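HcgB (Methanococcus maripaludis, PDB 5D5P) probably acts as a guanylyltransferase that attaches a GMP unit to the pyridinol precursor during biosynthesis of the [Fe]-hydrogenase FeGP cofactor. Local coordinates at residues A[31-36]-A[95-100]; A[99-104]-A[139-144]. One frame throughout, in Å; residues are numbered along the deposited sequence.

Contact 1: A[31-36]-A[95-100]; sequences QSTIKS and ADLIIT
The last turn of helix 24-35 packs here on the start of the central strand 97-103, and I34 meets L97 in the buried layer between helix and sheet. L97 carries the strand's side of it: its CG stands anti to the backbone N (chi1 -158°), which carries the two methyls on to I34. The I34 side chain itself sets off away from the strand, and the fork of L97 meets the base of the residue. CD2 reaches the gamma methyl, 4.1 Å from I34 CG2, while CD1 lies 4.1 Å from I34 CG1, the first carbon of the longer branch. Both prongs also come close to the backbone at this point, with L97 CD2 4.1 Å from I34 CA. CA to CA, I34 and L97 are 6.9 Å apart, a short step from helix to strand.

T33 adds a looser touch, its methyl CG2 being 4.4 Å from L97 CD1, while its hydroxyl turns back to A29 O within the helix. No hydrogen bond joins the two segments, so the contact rests mainly on apolar packing. With alanine in place of L97 both methyls that meet I34 would be gone, and a gap would probably open beside its CG1 and CG2. Helix 24-35 thus covers the L97 side of the mixed sheet, while I98 and T100 meet helix 81-92, as in an alpha/beta sheet flanked by helices on both faces.

Contact 2: A[99-104]-A[139-144]; sequences ITRGRL and DKTVEL
The guanidinium of R101 is the flat group here, and V142 CG2 sits 3.7 Å over one of its faces, away from the centre. That methyl is 3.8 Å from R101 NE and equally near R101 CD, so it rests where the aliphatic chain passes into the charged head. T141 approaches the group at a tilt, with its methyl CG2 3.5 Å from R101 NH2.

The arginine gets there by stretching out from strand 97-103: CG is anti to the backbone N (chi1 177°) and the chain stays extended through to NE, carrying the head across to helix 138-151. On the helix, T141 OG1 stands beside the backbone N (chi1 -61°), which leaves CG2 anti to that N and facing R101, while OG1 is hydrogen-bonded to N136 ND2. The side chains of R101 and T141 are nearly perpendicular; that of V142 runs at a slant to the arginine. With CA atoms 8.3 Å apart at R101 and V142, the long side chain does most of the bridging.

No hydrogen bond passes between the segments. The charge of R101 is met one turn further along the same helix, where E145 OE1 forms a salt bridge with NE. The chemistry is therefore divided: methyl groups of T141 and V142 pack against the guanidinium, and the carboxylate of E145 probably fixes how it is turned.

In the fold
Strand 97-103 at the middle of the mixed sheet is the element common to both contacts, whose segments overlap there by I99 and T100. Contact 1 uses its beginning and contact 2 its later part; their centres are 16 Å apart, on opposite sides of the chain's centre. In chain order helix 24-35 comes first, then the strand, then helix 138-151 after strands 111-117 and 122-128. The central strand thus ties an early helix and the last one to the same sheet, through a buried apolar touch at one end and an arginine partly open to solvent at the other. Near the latter, R103 and L104 pack on the second subunit.

Contact 1: A[31-36]-A[95-100]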
loop_
_atom_site.group_PDB
_atom_site.type_symbol
_atom_site.label_atom_id
_atom_site.label_comp_id
_atom_site.label_asym_id
_atom_site.label_seq_id
_atom_site.Cartn_x
_atom_site.Cartn_y
_atom_site.Cartn_z
ATOM N N GLN A 31 -7.390 6.954 15.265
ATOM C CA GLN A 31 -7.029 6.317 16.520
ATOM C C GLN A 31 -8.286 5.851 17.255
ATOM O O GLN A 31 -8.324 4.754 17.808
ATOM C CB GLN A 31 -6.217 7.270 17.398
ATOM C CG GLN A 31 -4.851 7.603 16.833
ATOM C CD GLN A 31 -4.059 8.538 17.725
ATOM O OE1 GLN A 31 -4.513 8.921 18.802
ATOM N NE2 GLN A 31 -2.864 8.909 17.279
ATOM N N SER A 32 -9.316 6.686 17.233
ATOM C CA SER A 32 -10.561 6.399 17.931
ATOM C C SER A 32 -11.272 5.171 17.363
ATOM O O SER A 32 -11.769 4.332 18.100
ATOM C CB SER A 32 -11.483 7.622 17.877
ATOM O OG SER A 32 -12.698 7.354 18.541
ATOM N N THR A 33 -11.289 5.071 16.039
ATOM C CA THR A 33 -11.893 3.966 15.337
ATOM C C THR A 33 -11.220 2.660 15.693
ATOM O O THR A 33 -11.881 1.641 15.867
ATOM C CB THR A 33 -11.793 4.202 13.819
ATOM O OG1 THR A 33 -12.538 5.385 13.498
ATOM C CG2 THR A 33 -12.352 3.025 13.041
ATOM N N ILE A 34 -9.891 2.691 15.761
ATOM C CA ILE A 34 -9.112 1.491 16.090
ATOM C C ILE A 34 -9.324 1.107 17.555
ATOM O O ILE A 34 -9.593 -0.052 17.868
ATOM C CB ILE A 34 -7.589 1.683 15.792
ATOM C CG1 ILE A 34 -7.345 1.734 14.279
ATOM C CG2 ILE A 34 -6.765 0.568 16.431
ATOM C CD1 ILE A 34 -5.930 2.148 13.859
ATOM N N LYS A 35 -9.214 2.075 18.456
ATOM C CA LYS A 35 -9.273 1.768 19.889
ATOM C C LYS A 35 -10.682 1.382 20.341
ATOM O O LYS A 35 -10.836 0.660 21.318
ATOM C CB LYS A 35 -8.731 2.941 20.702
ATOM C CG LYS A 35 -7.234 3.147 20.510
ATOM C CD LYS A 35 -6.747 4.393 21.232
ATOM C CE LYS A 35 -5.228 4.495 21.248
ATOM N NZ LYS A 35 -4.761 5.885 21.582
ATOM N N SER A 36 -11.708 1.855 19.631
ATOM C CA SER A 36 -13.078 1.610 20.072
ATOM C C SER A 36 -13.674 0.359 19.435
ATOM O O SER A 36 -14.811 -0.006 19.736
ATOM C CB SER A 36 -13.970 2.815 19.775
ATOM O OG SER A 36 -14.295 2.885 18.399
ATOM N N ALA A 95 -17.548 -7.254 11.437
ATOM C CA ALA A 95 -16.370 -6.750 12.153
ATOM C C ALA A 95 -16.340 -5.225 12.120
ATOM O O ALA A 95 -16.744 -4.628 11.119
ATOM C CB ALA A 95 -15.088 -7.323 11.536
ATOM N N ASP A 96 -15.868 -4.611 13.209
ATOM C CA ASP A 96 -15.663 -3.158 13.318
ATOM C C ASP A 96 -14.321 -2.748 12.739
ATOM O O ASP A 96 -14.094 -1.590 12.356
ATOM C CB ASP A 96 -15.666 -2.696 14.779
ATOM C CG ASP A 96 -16.954 -2.978 15.474
ATOM O OD1 ASP A 96 -18.010 -2.893 14.811
ATOM O OD2 ASP A 96 -16.910 -3.258 16.690
ATOM N N LEU A 97 -13.411 -3.705 12.730
ATOM C CA LEU A 97 -12.037 -3.444 12.316
ATOM C C LEU A 97 -11.514 -4.710 11.656
ATOM O O LEU A 97 -11.765 -5.804 12.155
ATOM C CB LEU A 97 -11.177 -3.054 13.534
ATOM C CG LEU A 97 -9.893 -2.271 13.246
ATOM C CD1 LEU A 97 -10.204 -0.828 12.781
ATOM C CD2 LEU A 97 -8.960 -2.297 14.461
ATOM N N ILE A 98 -10.823 -4.554 10.535
ATOM C CA ILE A 98 -10.275 -5.689 9.800
ATOM C C ILE A 98 -8.768 -5.491 9.651
ATOM O O ILE A 98 -8.312 -4.436 9.226
ATOM C CB ILE A 98 -10.901 -5.833 8.394
ATOM C CG1 ILE A 98 -12.359 -6.277 8.494
ATOM C CG2 ILE A 98 -10.127 -6.878 7.549
ATOM C CD1 ILE A 98 -13.329 -5.155 8.888
ATOM N N ILE A 99 -8.002 -6.509 10.020
ATOM C CA ILE A 99 -6.569 -6.466 9.766
ATOM C C ILE A 99 -6.253 -7.506 8.732
ATOM O O ILE A 99 -6.628 -8.669 8.888
ATOM C CB ILE A 99 -5.741 -6.711 11.038
ATOM C CG1 ILE A 99 -6.113 -5.644 12.062
ATOM C CG2 ILE A 99 -4.229 -6.674 10.666
ATOM C CD1 ILE A 99 -5.605 -5.929 13.386
ATOM N N THR A 100 -5.656 -7.070 7.632
ATOM C CA THR A 100 -5.392 -7.982 6.524
ATOM C C THR A 100 -3.956 -7.897 6.090
ATOM O O THR A 100 -3.318 -6.860 6.223
ATOM C CB THR A 100 -6.316 -7.660 5.313
ATOM O OG1 THR A 100 -6.012 -8.548 4.242
ATOM C CG2 THR A 100 -6.106 -6.209 4.834
#

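Contact 2: A[99-104]-A[139-144]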
loop_
_atom_site.group_PDB
_atom_site.type_symbol
_atom_site.label_atom_id
_atom_site.label_comp_id
_atom_site.label_asym_id
_atom_site.label_seq_id
_atom_site.Cartn_x
_atom_site.Cartn_y
_atom_site.Cartn_z
ATOM N N ILE A 99 -8.002 -6.509 10.020
ATOM C CA ILE A 99 -6.569 -6.466 9.766
ATOM C C ILE A 99 -6.253 -7.506 8.732
ATOM O O ILE A 99 -6.628 -8.669 8.888
ATOM C CB ILE A 99 -5.741 -6.711 11.038
ATOM C CG1 ILE A 99 -6.113 -5.644 12.062
ATOM C CG2 ILE A 99 -4.229 -6.674 10.666
ATOM C CD1 ILE A 99 -5.605 -5.929 13.386
ATOM N N THR A 100 -5.656 -7.070 7.632
ATOM C CA THR A 100 -5.392 -7.982 6.524
ATOM C C THR A 100 -3.956 -7.897 6.090
ATOM O O THR A 100 -3.318 -6.860 6.223
ATOM C CB THR A 100 -6.316 -7.660 5.313
ATOM O OG1 THR A 100 -6.012 -8.548 4.242
ATOM C CG2 THR A 100 -6.106 -6.209 4.834
ATOM N N ARG A 101 -3.428 -9.001 5.571
ATOM C CA ARG A 101 -2.085 -8.967 5.058
ATOM C C ARG A 101 -2.048 -9.876 3.852
ATOM O O ARG A 101 -2.729 -10.888 3.841
ATOM C CB ARG A 101 -1.104 -9.436 6.123
ATOM C CG ARG A 101 0.292 -9.498 5.664
ATOM C CD ARG A 101 1.155 -10.333 6.565
ATOM N NE ARG A 101 2.524 -10.089 6.169
ATOM C CZ ARG A 101 3.323 -10.972 5.597
ATOM N NH1 ARG A 101 2.893 -12.200 5.316
ATOM N NH2 ARG A 101 4.554 -10.598 5.303
ATOM N N GLY A 102 -1.313 -9.487 2.821
ATOM C CA GLY A 102 -1.202 -10.315 1.639
ATOM C C GLY A 102 -0.310 -9.599 0.657
ATOM O O GLY A 102 0.340 -8.608 0.992
ATOM N N ARG A 103 -0.316 -10.053 -0.586
ATOM C CA ARG A 103 0.533 -9.428 -1.586
ATOM C C ARG A 103 0.094 -7.982 -1.832
ATOM O O ARG A 103 -1.088 -7.671 -1.761
ATOM C CB ARG A 103 0.474 -10.258 -2.871
ATOM C CG ARG A 103 1.682 -10.192 -3.691
ATOM C CD ARG A 103 1.697 -11.409 -4.583
ATOM N NE ARG A 103 0.617 -11.334 -5.565
ATOM C CZ ARG A 103 -0.104 -12.371 -6.003
ATOM N NH1 ARG A 103 0.109 -13.607 -5.552
ATOM N NH2 ARG A 103 -1.040 -12.166 -6.943
ATOM N N LEU A 104 1.059 -7.100 -2.058
ATOM C CA LEU A 104 0.780 -5.714 -2.393
ATOM C C LEU A 104 0.155 -5.610 -3.788
ATOM O O LEU A 104 -0.880 -4.959 -3.982
ATOM C CB LEU A 104 2.077 -4.904 -2.346
ATOM C CG LEU A 104 1.994 -3.528 -2.999
ATOM C CD1 LEU A 104 1.005 -2.589 -2.247
ATOM C CD2 LEU A 104 3.401 -2.943 -3.023
ATOM N N ASP A 139 7.030 -14.370 11.589
ATOM C CA ASP A 139 6.370 -13.763 12.746
ATOM C C ASP A 139 6.957 -12.410 13.062
ATOM O O ASP A 139 6.236 -11.472 13.422
ATOM C CB ASP A 139 6.522 -14.620 14.004
ATOM C CG ASP A 139 5.723 -15.880 13.945
ATOM O OD1 ASP A 139 4.862 -15.966 13.040
ATOM O OD2 ASP A 139 5.943 -16.767 14.810
ATOM N N LYS A 140 8.256 -12.278 12.841
ATOM C CA LYS A 140 8.901 -11.002 13.089
ATOM C C LYS A 140 8.515 -10.035 11.984
ATOM O O LYS A 140 8.347 -8.847 12.232
ATOM C CB LYS A 140 10.416 -11.169 13.169
ATOM C CG LYS A 140 10.892 -11.520 14.588
ATOM C CD LYS A 140 12.391 -11.397 14.742
ATOM C CE LYS A 140 12.808 -11.550 16.199
ATOM N NZ LYS A 140 14.266 -11.311 16.401
ATOM N N THR A 141 8.299 -10.550 10.782
ATOM C CA THR A 141 7.832 -9.703 9.681
ATOM C C THR A 141 6.413 -9.148 9.934
ATOM O O THR A 141 6.178 -7.944 9.797
ATOM C CB THR A 141 7.870 -10.463 8.349
ATOM O OG1 THR A 141 9.224 -10.854 8.067
ATOM C CG2 THR A 141 7.322 -9.586 7.213
ATOM N N VAL A 142 5.482 -10.011 10.331
ATOM C CA VAL A 142 4.112 -9.555 10.588
ATOM C C VAL A 142 4.093 -8.570 11.774
ATOM O O VAL A 142 3.435 -7.539 11.715
ATOM C CB VAL A 142 3.180 -10.761 10.843
ATOM C CG1 VAL A 142 1.784 -10.305 11.236
ATOM C CG2 VAL A 142 3.112 -11.618 9.584
ATOM N N GLU A 143 4.849 -8.878 12.827
ATOM C CA GLU A 143 4.969 -7.990 13.979
ATOM C C GLU A 143 5.417 -6.586 13.569
ATOM O O GLU A 143 4.766 -5.602 13.920
ATOM C CB GLU A 143 5.957 -8.564 14.997
ATOM C CG GLU A 143 6.143 -7.686 16.211
ATOM C CD GLU A 143 7.131 -8.279 17.210
ATOM O OE1 GLU A 143 7.976 -9.110 16.812
ATOM O OE2 GLU A 143 7.036 -7.933 18.400
ATOM N N LEU A 144 6.506 -6.487 12.806
ATOM C CA LEU A 144 7.009 -5.189 12.369
ATOM C C LEU A 144 5.976 -4.465 11.492
ATOM O O LEU A 144 5.827 -3.239 11.597
ATOM C CB LEU A 144 8.316 -5.342 11.599
ATOM C CG LEU A 144 8.912 -4.049 11.054
ATOM C CD1 LEU A 144 9.211 -3.130 12.236
ATOM C CD2 LEU A 144 10.169 -4.321 10.238
#